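Fiber KNOB domain (Avirulent turkey hemorrhagic enteritis virus, PDB 4D63) forms the trimeric head of the turkey adenovirus 3 fibre, binds sialic acid and so probably attaches the virus to host-cell glycans. Local coordinates at residues V58-K63 with I115-G120; L75-F80 with L181-I186; S141-V146 with P166-I171; G147-T152 with M160-N165. All blocks are in the same frame, centred on the assembly; numbering follows the deposited sequence.

Contacts 2 and 4 are buried strand pairs, contact 1 is partly buried and contact 3 lies at the surface. All four reach the same antiparallel sheet. Contacts 3 and 4 both use strand 142-154, and Asn-165 of contact 4 is bonded to Gln-145 of contact 3. Contact 1 touches contact 4 because strands 113-120 and 157-163 are neighbours. Contacts 2 and 4 rest on backbone bonds with mainly apolar packing, and both meet another subunit; in contact 4, Arg-150 and Thr-152 add polar bonds that lead out of the pair. Contact 1 has one bonded pair and two bridging waters. Contact 3 has no bond between its segments and relies on Phe-143 and Gln-145 against Val-167 and Pro-168.

Contact 1: V58-K63 with I115-G120; sequences VTKTAK and IVPLNG
The carbonyl oxygen of Val-58 is gripped by two donors. Asn-119 N reaches Val-58 O at 3.0 Å, in the carbonyl plane. Water 1 gives a second bond to this oxygen and another to Asn-119 OD1, so it ties the asparagine side chain back to the opposite strand. The CA of Leu-118 adds a CH...O contact to Val-58 O at 3.4 Å. In return, Val-58 N donates to Asn-119 O at 3.1 Å. Val-58 and Asn-119 are thus an antiparallel hydrogen-bonded pair, with both side chains on one face of the sheet.

Beyond Thr-59 the chain turns away from 115-120, and water 2 bridges the two, accepting from Lys-60 N and donating to Pro-117 O at 2.8 Å. The Lys-60 side chain crosses the Pro-117 ring, its NZ 3.8 Å from Pro-117 CG. Its CD also lies against the ring. On the face opposite Val-58 and Asn-119, Thr-59 CG2 meets Leu-118 CD2 at 4.2 Å.

The chain leaves through a type I turn from Thr-59 to Ala-62. Thr-59 has OG1 between its backbone N and carbonyl carbon (chi1 71°). From there OG1 accepts from Thr-61 N, an ST turn, and from Lys-63 N. Asp-104 also bonds to this hydroxyl.

In the sheet, strand 53-59 lies between strands 113-120 and 64-71. Strand 157-163 flanks 113-120 on its other side, where Val-116 pairs with Met-160 and Pro-117 touches His-159.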
loop_
_atom_site.group_PDB
_atom_site.type_symbol
_atom_site.label_atom_id
_atom_site.label_comp_id
_atom_site.label_asym_id
_atom_site.label_seq_id
_atom_site.Cartn_x
_atom_site.Cartn_y
_atom_site.Cartn_z
ATOM N N VAL A 58 1.731 9.277 -21.760
ATOM C CA VAL A 58 0.763 10.203 -22.303
ATOM C C VAL A 58 -0.545 9.453 -22.487
ATOM O O VAL A 58 -0.548 8.281 -22.876
ATOM C CB VAL A 58 1.256 10.796 -23.645
ATOM C CG1 VAL A 58 0.235 11.779 -24.200
ATOM C CG2 VAL A 58 2.603 11.497 -23.431
ATOM N N THR A 59 -1.654 10.123 -22.171
ATOM C CA THR A 59 -2.979 9.523 -22.282
ATOM C C THR A 59 -3.589 9.790 -23.647
ATOM O O THR A 59 -3.055 10.572 -24.423
ATOM C CB THR A 59 -3.949 10.099 -21.230
ATOM O OG1 THR A 59 -4.261 11.451 -21.568
ATOM C CG2 THR A 59 -3.332 10.056 -19.799
ATOM N N LYS A 60 -4.732 9.151 -23.894
ATOM C CA LYS A 60 -5.555 9.341 -25.095
ATOM C C LYS A 60 -5.904 10.793 -25.374
ATOM O O LYS A 60 -6.104 11.164 -26.513
ATOM C CB LYS A 60 -6.876 8.554 -24.990
ATOM C CG LYS A 60 -6.954 7.254 -25.787
ATOM C CD LYS A 60 -8.284 6.531 -25.503
ATOM C CE LYS A 60 -8.748 5.617 -26.646
ATOM N NZ LYS A 60 -7.888 4.400 -26.858
ATOM N N THR A 61 -6.028 11.606 -24.334
ATOM C CA THR A 61 -6.346 13.012 -24.520
ATOM C C THR A 61 -5.075 13.839 -24.433
ATOM O O THR A 61 -5.140 15.035 -24.198
ATOM C CB THR A 61 -7.368 13.514 -23.468
ATOM O OG1 THR A 61 -6.774 13.539 -22.168
ATOM C CG2 THR A 61 -8.590 12.618 -23.433
ATOM N N ALA A 62 -3.919 13.205 -24.609
ATOM C CA ALA A 62 -2.649 13.910 -24.579
ATOM C C ALA A 62 -2.274 14.493 -23.208
ATOM O O ALA A 62 -1.396 15.365 -23.131
ATOM C CB ALA A 62 -2.632 15.007 -25.633
ATOM N N LYS A 63 -2.911 14.031 -22.125
ATOM C CA LYS A 63 -2.412 14.371 -20.794
ATOM C C LYS A 63 -1.065 13.677 -20.621
ATOM O O LYS A 63 -0.900 12.528 -20.975
ATOM C CB LYS A 63 -3.380 13.984 -19.661
ATOM C CG LYS A 63 -2.983 14.655 -18.347
ATOM C CD LYS A 63 -3.858 14.329 -17.127
ATOM C CE LYS A 63 -3.807 15.477 -16.110
ATOM N NZ LYS A 63 -3.312 15.102 -14.749
ATOM N N ILE A 115 -9.681 1.577 -17.201
ATOM C CA ILE A 115 -8.469 1.267 -17.915
ATOM C C ILE A 115 -8.027 2.469 -18.725
ATOM O O ILE A 115 -8.774 2.967 -19.584
ATOM C CB ILE A 115 -8.683 0.062 -18.855
ATOM C CG1 ILE A 115 -9.201 -1.140 -18.050
ATOM C CG2 ILE A 115 -7.390 -0.261 -19.589
ATOM C CD1 ILE A 115 -9.349 -2.425 -18.845
ATOM N N VAL A 116 -6.801 2.904 -18.444
ATOM C CA VAL A 116 -6.205 4.081 -19.036
ATOM C C VAL A 116 -5.082 3.650 -19.983
ATOM O O VAL A 116 -3.977 3.401 -19.524
ATOM C CB VAL A 116 -5.616 5.009 -17.944
ATOM C CG1 VAL A 116 -4.980 6.252 -18.573
ATOM C CG2 VAL A 116 -6.694 5.418 -16.942
ATOM N N PRO A 117 -5.362 3.532 -21.309
ATOM C CA PRO A 117 -4.277 3.202 -22.256
ATOM C C PRO A 117 -3.296 4.322 -22.259
ATOM O O PRO A 117 -3.712 5.479 -22.183
ATOM C CB PRO A 117 -4.969 3.119 -23.622
ATOM C CG PRO A 117 -6.262 3.807 -23.442
ATOM C CD PRO A 117 -6.654 3.675 -21.993
ATOM N N LEU A 118 -2.014 3.977 -22.286
ATOM C CA LEU A 118 -0.922 4.957 -22.241
ATOM C C LEU A 118 0.024 4.749 -23.437
ATOM O O LEU A 118 0.075 3.666 -24.036
ATOM C CB LEU A 118 -0.128 4.798 -20.933
ATOM C CG LEU A 118 -0.903 5.000 -19.614
ATOM C CD1 LEU A 118 -0.167 4.372 -18.443
ATOM C CD2 LEU A 118 -1.199 6.472 -19.368
ATOM N N ASN A 119 0.762 5.790 -23.778
ATOM C CA ASN A 119 1.802 5.679 -24.781
ATOM C C ASN A 119 3.125 6.172 -24.226
ATOM O O ASN A 119 3.177 7.077 -23.381
ATOM C CB ASN A 119 1.411 6.411 -26.076
ATOM C CG ASN A 119 0.700 5.488 -27.064
ATOM O OD1 ASN A 119 -0.535 5.452 -27.112
ATOM N ND2 ASN A 119 1.480 4.699 -27.831
ATOM N N GLY A 120 4.195 5.541 -24.691
ATOM C CA GLY A 120 5.542 5.907 -24.281
ATOM C C GLY A 120 5.879 5.223 -22.978
ATOM O O GLY A 120 5.347 4.155 -22.677
HETATM O O HOH W 1 -1.940 7.152 -25.224
HETATM O O HOH W 2 -5.756 7.331 -21.877
#

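Contact 2: L75-F80 with L181-I186; sequences LLIIQF and LFTCLI
The rings of Phe-80 and Phe-182 meet rim to rim, with neither over the face of the other. Their CE1 atoms are 3.5 Å apart, and the planes stand at 69°. Phe-80 CD1 lies in the plane of the Phe-182 ring, at its edge. The carbonyl oxygen of Ile-78 sits at the ring's edge too, near its plane. Phe-182 has CG anti to its carbonyl carbon (chi1 -60°), which sets its ring against Phe-80. Phe-182 CB meets Ile-78 CG2 at 3.7 Å. Ser-126 also touches the Phe-182 side chain.

The rings close one end of an antiparallel strand pair in the fibre head. Strand 181-185 is one of the two outermost strands of the sheet within this chain. Four backbone bonds join it to strand 75-80, in the pairs Leu-76 with Cys-184 and Ile-78 with Phe-182. The shortest is Cys-184 N to Leu-76 O, 2.7 Å.

On the face opposite the rings, Leu-75 CD1 rests on Thr-183 CG2 at 3.7 Å. Ile-77 and Thr-183 lie side by side, and Ile-77 CG2 packs on Leu-181 CD1 at 3.8 Å. This face meets the other two subunits: Leu-75 packs on Ile-77 of the second, and Thr-183 on Thr-183 of the third.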
loop_
_atom_site.group_PDB
_atom_site.type_symbol
_atom_site.label_atom_id
_atom_site.label_comp_id
_atom_site.label_asym_id
_atom_site.label_seq_id
_atom_site.Cartn_x
_atom_site.Cartn_y
_atom_site.Cartn_z
ATOM N N LEU A 75 15.035 -5.029 -11.416
ATOM C CA LEU A 75 14.254 -4.186 -10.547
ATOM C C LEU A 75 13.986 -2.847 -11.227
ATOM O O LEU A 75 14.891 -2.213 -11.795
ATOM C CB LEU A 75 15.044 -3.985 -9.251
ATOM C CG LEU A 75 14.403 -3.248 -8.075
ATOM C CD1 LEU A 75 13.201 -4.012 -7.519
ATOM C CD2 LEU A 75 15.461 -3.009 -7.007
ATOM N N LEU A 76 12.734 -2.429 -11.215
ATOM C CA LEU A 76 12.391 -1.106 -11.687
ATOM C C LEU A 76 11.474 -0.463 -10.673
ATOM O O LEU A 76 10.397 -0.973 -10.390
ATOM C CB LEU A 76 11.699 -1.158 -13.043
ATOM C CG LEU A 76 11.267 0.245 -13.513
ATOM C CD1 LEU A 76 12.180 0.746 -14.607
ATOM C CD2 LEU A 76 9.830 0.285 -13.996
ATOM N N ILE A 77 11.913 0.673 -10.156
ATOM C CA ILE A 77 11.157 1.450 -9.204
ATOM C C ILE A 77 10.771 2.743 -9.894
ATOM O O ILE A 77 11.614 3.447 -10.422
ATOM C CB ILE A 77 12.011 1.757 -7.979
ATOM C CG1 ILE A 77 12.344 0.461 -7.240
ATOM C CG2 ILE A 77 11.326 2.778 -7.075
ATOM C CD1 ILE A 77 13.313 0.674 -6.095
ATOM N N ILE A 78 9.489 3.054 -9.882
ATOM C CA ILE A 78 8.971 4.175 -10.651
ATOM C C ILE A 78 7.971 4.993 -9.826
ATOM O O ILE A 78 6.977 4.457 -9.325
ATOM C CB ILE A 78 8.322 3.693 -11.971
ATOM C CG1 ILE A 78 7.597 4.841 -12.688
ATOM C CG2 ILE A 78 7.362 2.539 -11.751
ATOM C CD1 ILE A 78 7.426 4.607 -14.182
ATOM N N GLN A 79 8.233 6.291 -9.722
ATOM C CA GLN A 79 7.375 7.196 -9.014
ATOM C C GLN A 79 6.750 8.212 -9.944
ATOM O O GLN A 79 7.464 8.866 -10.688
ATOM C CB GLN A 79 8.152 7.938 -7.935
ATOM C CG GLN A 79 7.258 8.682 -6.955
ATOM C CD GLN A 79 8.033 9.475 -5.925
ATOM O OE1 GLN A 79 8.921 8.971 -5.278
ATOM N NE2 GLN A 79 7.659 10.713 -5.745
ATOM N N PHE A 80 5.421 8.380 -9.849
ATOM C CA PHE A 80 4.729 9.474 -10.532
ATOM C C PHE A 80 4.935 10.752 -9.752
ATOM O O PHE A 80 4.748 10.770 -8.536
ATOM C CB PHE A 80 3.249 9.155 -10.717
ATOM C CG PHE A 80 2.997 8.072 -11.720
ATOM C CD1 PHE A 80 3.312 6.737 -11.422
ATOM C CD2 PHE A 80 2.460 8.365 -12.959
ATOM C CE1 PHE A 80 3.094 5.721 -12.345
ATOM C CE2 PHE A 80 2.269 7.355 -13.897
ATOM C CZ PHE A 80 2.572 6.038 -13.589
ATOM N N LEU A 181 4.202 5.218 -6.016
ATOM C CA LEU A 181 5.472 4.617 -6.410
ATOM C C LEU A 181 5.299 3.094 -6.510
ATOM O O LEU A 181 4.749 2.465 -5.621
ATOM C CB LEU A 181 6.582 4.978 -5.410
ATOM C CG LEU A 181 7.941 4.283 -5.640
ATOM C CD1 LEU A 181 9.054 5.219 -5.186
ATOM C CD2 LEU A 181 8.023 2.934 -4.918
ATOM N N PHE A 182 5.764 2.532 -7.618
ATOM C CA PHE A 182 5.695 1.127 -7.862
ATOM C C PHE A 182 7.088 0.560 -7.804
ATOM O O PHE A 182 7.985 1.056 -8.501
ATOM C CB PHE A 182 5.118 0.849 -9.267
ATOM C CG PHE A 182 3.727 1.394 -9.488
ATOM C CD1 PHE A 182 3.530 2.709 -9.849
ATOM C CD2 PHE A 182 2.609 0.573 -9.325
ATOM C CE1 PHE A 182 2.249 3.187 -10.054
ATOM C CE2 PHE A 182 1.352 1.052 -9.529
ATOM C CZ PHE A 182 1.169 2.360 -9.883
ATOM N N THR A 183 7.261 -0.491 -7.020
ATOM C CA THR A 183 8.444 -1.337 -7.104
ATOM C C THR A 183 8.078 -2.563 -7.980
ATOM O O THR A 183 7.133 -3.272 -7.669
ATOM C CB THR A 183 8.916 -1.807 -5.728
ATOM O OG1 THR A 183 9.262 -0.670 -4.910
ATOM C CG2 THR A 183 10.133 -2.761 -5.891
ATOM N N CYS A 184 8.811 -2.777 -9.081
ATOM C CA CYS A 184 8.488 -3.804 -10.062
ATOM C C CYS A 184 9.639 -4.801 -10.254
ATOM O O CYS A 184 10.811 -4.410 -10.218
ATOM C CB CYS A 184 8.190 -3.145 -11.386
ATOM S SG CYS A 184 6.996 -1.819 -11.263
ATOM N N LEU A 185 9.295 -6.071 -10.456
ATOM C CA LEU A 185 10.259 -7.092 -10.868
ATOM C C LEU A 185 10.202 -7.306 -12.373
ATOM O O LEU A 185 9.139 -7.563 -12.935
ATOM C CB LEU A 185 10.003 -8.429 -10.176
ATOM C CG LEU A 185 10.362 -8.453 -8.692
ATOM C CD1 LEU A 185 10.313 -9.882 -8.178
ATOM C CD2 LEU A 185 11.734 -7.851 -8.447
ATOM N N ILE A 186 11.360 -7.186 -13.014
ATOM C CA ILE A 186 11.507 -7.443 -14.434
ATOM C C ILE A 186 12.045 -8.862 -14.632
ATOM O O ILE A 186 13.010 -9.247 -13.974
ATOM C CB ILE A 186 12.470 -6.431 -15.068
ATOM C CG1 ILE A 186 12.058 -5.003 -14.696
ATOM C CG2 ILE A 186 12.526 -6.625 -16.582
ATOM C CD1 ILE A 186 10.578 -4.718 -14.860
#

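Contact 3: S141-V146 with P166-I171; sequences SSFIQV and PVPGNI
Phe-143 and Val-167 join the start of an inner strand of the fibre-head sheet to a loop. Phe-143 lies on strand 142-154. Residues 166-170 belong to the connection from strand 157-163 to strand 171-176, and Pro-168 is the centre of an inverse gamma turn there.

The close part is small and mostly apolar. Phe-143 has CG anti to its carbonyl carbon (chi1 -58°), and from there the ring lies against Pro-168 and Val-167. Val-167 approaches at an angle, with CG1 4.1 Å from Phe-143 CD1. The same methyl group serves a second partner, the amide of Gln-145. Gln-145 NE2 lies 3.4 Å from Val-167 CG1 and 4.0 Å from Pro-166 O. Gln-145 is buried, and its extended side chain is held just before the loop segment, where OE1 accepts from Asn-165 N. Leu-137 of strand 129-137 touches both Phe-143 and Val-167.

The outer side is looser. Pro-166 and Pro-168 are exposed, and Pro-166 turns away from the strand. No hydrogen bond runs between the two segments, and the CA atoms of Phe-143 and Val-167 stay 7.7 Å apart. Pro-168 comes to the Phe-143 ring from the opposite direction. Its CD touches both CZ and CE1 of the ring, and Pro-168 CG meets Phe-143 CZ at 3.8 Å.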
loop_
_atom_site.group_PDB
_atom_site.type_symbol
_atom_site.label_atom_id
_atom_site.label_comp_id
_atom_site.label_asym_id
_atom_site.label_seq_id
_atom_site.Cartn_x
_atom_site.Cartn_y
_atom_site.Cartn_z
ATOM N N SER A 141 -21.437 15.294 -7.644
ATOM C CA SER A 141 -21.175 14.619 -6.364
ATOM C C SER A 141 -19.854 13.835 -6.496
ATOM O O SER A 141 -19.393 13.538 -7.623
ATOM C CB SER A 141 -22.328 13.702 -5.923
ATOM O OG SER A 141 -22.831 12.964 -7.013
ATOM N N SER A 142 -19.237 13.545 -5.349
ATOM C CA SER A 142 -17.936 12.926 -5.329
ATOM C C SER A 142 -17.821 11.994 -4.136
ATOM O O SER A 142 -18.478 12.197 -3.103
ATOM C CB SER A 142 -16.811 13.990 -5.334
ATOM O OG SER A 142 -16.409 14.383 -4.032
ATOM N N PHE A 143 -16.995 10.958 -4.305
ATOM C CA PHE A 143 -16.774 9.956 -3.272
ATOM C C PHE A 143 -15.282 9.728 -3.086
ATOM O O PHE A 143 -14.532 9.544 -4.050
ATOM C CB PHE A 143 -17.534 8.665 -3.630
ATOM C CG PHE A 143 -19.014 8.897 -3.793
ATOM C CD1 PHE A 143 -19.522 9.428 -4.980
ATOM C CD2 PHE A 143 -19.887 8.674 -2.731
ATOM C CE1 PHE A 143 -20.872 9.707 -5.117
ATOM C CE2 PHE A 143 -21.243 8.947 -2.866
ATOM C CZ PHE A 143 -21.733 9.462 -4.059
ATOM N N ILE A 144 -14.852 9.769 -1.839
ATOM C CA ILE A 144 -13.496 9.445 -1.502
ATOM C C ILE A 144 -13.453 7.956 -1.277
ATOM O O ILE A 144 -14.282 7.426 -0.525
ATOM C CB ILE A 144 -13.046 10.161 -0.211
ATOM C CG1 ILE A 144 -13.160 11.681 -0.369
ATOM C CG2 ILE A 144 -11.625 9.741 0.187
ATOM C CD1 ILE A 144 -12.174 12.271 -1.368
ATOM N N GLN A 145 -12.455 7.304 -1.876
ATOM C CA GLN A 145 -12.298 5.849 -1.848
ATOM C C GLN A 145 -10.856 5.448 -1.777
ATOM O O GLN A 145 -9.986 6.179 -2.237
ATOM C CB GLN A 145 -12.868 5.243 -3.134
ATOM C CG GLN A 145 -14.382 5.286 -3.195
ATOM C CD GLN A 145 -14.938 4.765 -4.494
ATOM O OE1 GLN A 145 -14.193 4.405 -5.401
ATOM N NE2 GLN A 145 -16.261 4.746 -4.603
ATOM N N VAL A 146 -10.615 4.261 -1.221
ATOM C CA VAL A 146 -9.373 3.533 -1.436
ATOM C C VAL A 146 -9.438 2.842 -2.804
ATOM O O VAL A 146 -10.265 1.920 -3.030
ATOM C CB VAL A 146 -9.116 2.480 -0.359
ATOM C CG1 VAL A 146 -7.732 1.873 -0.533
ATOM C CG2 VAL A 146 -9.292 3.097 1.039
ATOM N N PRO A 166 -18.281 0.701 -6.134
ATOM C CA PRO A 166 -19.480 1.183 -6.825
ATOM C C PRO A 166 -19.853 2.615 -6.464
ATOM O O PRO A 166 -19.759 3.008 -5.302
ATOM C CB PRO A 166 -20.588 0.228 -6.335
ATOM C CG PRO A 166 -19.879 -0.970 -5.799
ATOM C CD PRO A 166 -18.578 -0.458 -5.264
ATOM N N VAL A 167 -20.290 3.380 -7.454
ATOM C CA VAL A 167 -20.853 4.715 -7.194
ATOM C C VAL A 167 -22.225 4.851 -7.870
ATOM O O VAL A 167 -22.457 4.262 -8.944
ATOM C CB VAL A 167 -19.923 5.859 -7.655
ATOM C CG1 VAL A 167 -18.643 5.874 -6.825
ATOM C CG2 VAL A 167 -19.601 5.731 -9.132
ATOM N N PRO A 168 -23.135 5.625 -7.236
ATOM C CA PRO A 168 -24.491 5.846 -7.733
ATOM C C PRO A 168 -24.509 6.907 -8.816
ATOM O O PRO A 168 -24.997 8.021 -8.604
ATOM C CB PRO A 168 -25.237 6.326 -6.490
ATOM C CG PRO A 168 -24.203 7.020 -5.690
ATOM C CD PRO A 168 -22.938 6.242 -5.907
ATOM N N GLY A 169 -23.939 6.551 -9.960
ATOM C CA GLY A 169 -23.887 7.428 -11.109
ATOM C C GLY A 169 -22.724 7.038 -11.990
ATOM O O GLY A 169 -21.950 6.165 -11.628
ATOM N N ASN A 170 -22.652 7.662 -13.164
ATOM C CA ASN A 170 -21.495 7.583 -14.048
ATOM C C ASN A 170 -20.387 8.564 -13.629
ATOM O O ASN A 170 -20.663 9.696 -13.206
ATOM C CB ASN A 170 -21.884 7.908 -15.494
ATOM C CG ASN A 170 -22.756 6.841 -16.130
ATOM O OD1 ASN A 170 -22.931 5.737 -15.602
ATOM N ND2 ASN A 170 -23.305 7.170 -17.289
ATOM N N ILE A 171 -19.141 8.136 -13.815
ATOM C CA ILE A 171 -17.968 8.889 -13.383
ATOM C C ILE A 171 -17.501 9.842 -14.484
ATOM O O ILE A 171 -17.327 9.445 -15.635
ATOM C CB ILE A 171 -16.867 7.909 -12.910
ATOM C CG1 ILE A 171 -17.335 7.261 -11.603
ATOM C CG2 ILE A 171 -15.528 8.594 -12.677
ATOM C CD1 ILE A 171 -16.503 6.079 -11.170
#

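Contact 4: G147-T152 with M160-N165; sequences GFVRLT and MIIQCN
Four backbone hydrogen bonds join the strands, in the pairs Phe-148 with Gln-163 and Arg-150 with Ile-161. Ile-161 N gives a nearly straight bond to Arg-150 O at 2.8 Å, with an N-H...O angle of 175°. Phe-148 N donates to Gln-163 O at 2.9 Å, and this oxygen also lies at the edge of the Phe-148 ring, near its plane. CA-H...O contacts lie between these bonds, such as Val-149 CA to Ile-161 O at 3.1 Å.

This is the beta hairpin of strands 142-154 and 157-163, in the middle of the sheet of the fibre head. Segments 147-152 and 160-163 run antiparallel, their axes at 161°.

Apolar contacts follow on both faces. On one, Val-149 CG1 meets Met-160 CG at 3.6 Å. The methionine chain is extended to SD and then bends at its third torsion (chi3 -73°), which brings CE to 4.0 Å from Leu-151 CD2. On the other, Thr-152 CG2 packs on CG1 and CD1 of Ile-161, both at 3.7 Å. Tyr-93 of the second subunit also packs on Ile-161.

Polar side-chain bonds lead away from the hairpin. Arg-150 forms a salt bridge with Glu-125, bonds through NE to Ser-126 O, and bonds through NH1 to Tyr-93 OH of the second subunit. Thr-152 OG1 also bonds to Glu-125. Both Thr-152 and Glu-125 line the sialic acid pocket, where Thr-152 touches the bound sugar.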
loop_
_atom_site.group_PDB
_atom_site.type_symbol
_atom_site.label_atom_id
_atom_site.label_comp_id
_atom_site.label_asym_id
_atom_site.label_seq_id
_atom_site.Cartn_x
_atom_site.Cartn_y
_atom_site.Cartn_z
ATOM N N GLY A 147 -8.579 3.312 -3.714
ATOM C CA GLY A 147 -8.464 2.751 -5.056
ATOM C C GLY A 147 -7.300 1.801 -5.095
ATOM O O GLY A 147 -6.456 1.801 -4.178
ATOM N N PHE A 148 -7.250 0.971 -6.128
ATOM C CA PHE A 148 -6.151 0.020 -6.300
ATOM C C PHE A 148 -5.612 0.158 -7.727
ATOM O O PHE A 148 -6.360 0.043 -8.700
ATOM C CB PHE A 148 -6.616 -1.405 -6.026
ATOM C CG PHE A 148 -6.883 -1.676 -4.574
ATOM C CD1 PHE A 148 -5.868 -2.128 -3.737
ATOM C CD2 PHE A 148 -8.145 -1.478 -4.042
ATOM C CE1 PHE A 148 -6.086 -2.324 -2.414
ATOM C CE2 PHE A 148 -8.377 -1.705 -2.709
ATOM C CZ PHE A 148 -7.358 -2.153 -1.896
ATOM N N VAL A 149 -4.315 0.397 -7.862
ATOM C CA VAL A 149 -3.748 0.719 -9.166
ATOM C C VAL A 149 -2.605 -0.226 -9.548
ATOM O O VAL A 149 -1.778 -0.595 -8.718
ATOM C CB VAL A 149 -3.249 2.165 -9.181
ATOM C CG1 VAL A 149 -2.751 2.552 -10.571
ATOM C CG2 VAL A 149 -4.366 3.103 -8.736
ATOM N N ARG A 150 -2.557 -0.579 -10.817
ATOM C CA ARG A 150 -1.483 -1.382 -11.382
ATOM C C ARG A 150 -1.089 -0.854 -12.747
ATOM O O ARG A 150 -1.925 -0.277 -13.480
ATOM C CB ARG A 150 -1.988 -2.785 -11.690
ATOM C CG ARG A 150 -1.990 -3.767 -10.576
ATOM C CD ARG A 150 -2.120 -5.145 -11.195
ATOM N NE ARG A 150 -0.843 -5.546 -11.769
ATOM C CZ ARG A 150 -0.680 -6.250 -12.888
ATOM N NH1 ARG A 150 -1.712 -6.671 -13.589
ATOM N NH2 ARG A 150 0.546 -6.530 -13.313
ATOM N N LEU A 151 0.132 -1.178 -13.156
ATOM C CA LEU A 151 0.506 -1.016 -14.554
ATOM C C LEU A 151 0.601 -2.408 -15.125
ATOM O O LEU A 151 1.115 -3.333 -14.464
ATOM C CB LEU A 151 1.856 -0.318 -14.671
ATOM C CG LEU A 151 2.032 1.053 -14.020
ATOM C CD1 LEU A 151 3.493 1.501 -14.134
ATOM C CD2 LEU A 151 1.134 2.117 -14.644
ATOM N N THR A 152 0.035 -2.574 -16.305
ATOM C CA THR A 152 0.046 -3.845 -17.027
ATOM C C THR A 152 0.368 -3.518 -18.508
ATOM O O THR A 152 0.343 -2.349 -18.929
ATOM C CB THR A 152 -1.275 -4.593 -16.853
ATOM O OG1 THR A 152 -1.134 -5.953 -17.253
ATOM C CG2 THR A 152 -2.426 -3.983 -17.671
ATOM N N MET A 160 -2.708 1.665 -17.387
ATOM C CA MET A 160 -2.936 1.831 -15.947
ATOM C C MET A 160 -4.318 1.302 -15.610
ATOM O O MET A 160 -5.299 1.695 -16.210
ATOM C CB MET A 160 -2.844 3.310 -15.538
ATOM C CG MET A 160 -2.940 3.525 -14.039
ATOM S SD MET A 160 -2.779 5.259 -13.630
ATOM C CE MET A 160 -1.031 5.441 -13.939
ATOM N N ILE A 161 -4.368 0.385 -14.658
ATOM C CA ILE A 161 -5.610 -0.238 -14.224
ATOM C C ILE A 161 -5.988 0.409 -12.896
ATOM O O ILE A 161 -5.221 0.372 -11.927
ATOM C CB ILE A 161 -5.454 -1.756 -14.017
ATOM C CG1 ILE A 161 -4.761 -2.418 -15.230
ATOM C CG2 ILE A 161 -6.822 -2.379 -13.728
ATOM C CD1 ILE A 161 -5.574 -2.365 -16.508
ATOM N N ILE A 162 -7.160 1.011 -12.850
ATOM C CA ILE A 162 -7.639 1.653 -11.634
ATOM C C ILE A 162 -8.955 1.016 -11.205
ATOM O O ILE A 162 -9.952 1.137 -11.900
ATOM C CB ILE A 162 -7.901 3.161 -11.856
ATOM C CG1 ILE A 162 -6.635 3.877 -12.335
ATOM C CG2 ILE A 162 -8.469 3.810 -10.592
ATOM C CD1 ILE A 162 -6.906 5.267 -12.837
ATOM N N GLN A 163 -8.975 0.399 -10.035
ATOM C CA GLN A 163 -10.171 -0.208 -9.534
ATOM C C GLN A 163 -10.615 0.501 -8.312
ATOM O O GLN A 163 -9.800 0.848 -7.415
ATOM C CB GLN A 163 -9.922 -1.653 -9.246
ATOM C CG GLN A 163 -9.466 -2.359 -10.495
ATOM C CD GLN A 163 -9.154 -3.805 -10.282
ATOM O OE1 GLN A 163 -8.144 -4.160 -9.669
ATOM N NE2 GLN A 163 -10.001 -4.663 -10.825
ATOM N N CYS A 164 -11.914 0.768 -8.284
ATOM C CA CYS A 164 -12.536 1.348 -7.097
ATOM C C CYS A 164 -13.902 0.717 -6.769
ATOM O O CYS A 164 -14.209 -0.352 -7.259
ATOM C CB CYS A 164 -12.639 2.837 -7.279
ATOM S SG CYS A 164 -13.585 3.305 -8.708
ATOM N N ASN A 165 -14.685 1.371 -5.909
ATOM C CA ASN A 165 -15.934 0.842 -5.432
ATOM C C ASN A 165 -17.111 1.349 -6.281
ATOM O O ASN A 165 -16.985 2.348 -7.016
ATOM C CB ASN A 165 -16.178 1.283 -3.980
ATOM C CG ASN A 165 -14.991 1.051 -3.058
ATOM O OD1 ASN A 165 -14.681 1.903 -2.201
ATOM N ND2 ASN A 165 -14.343 -0.099 -3.195
#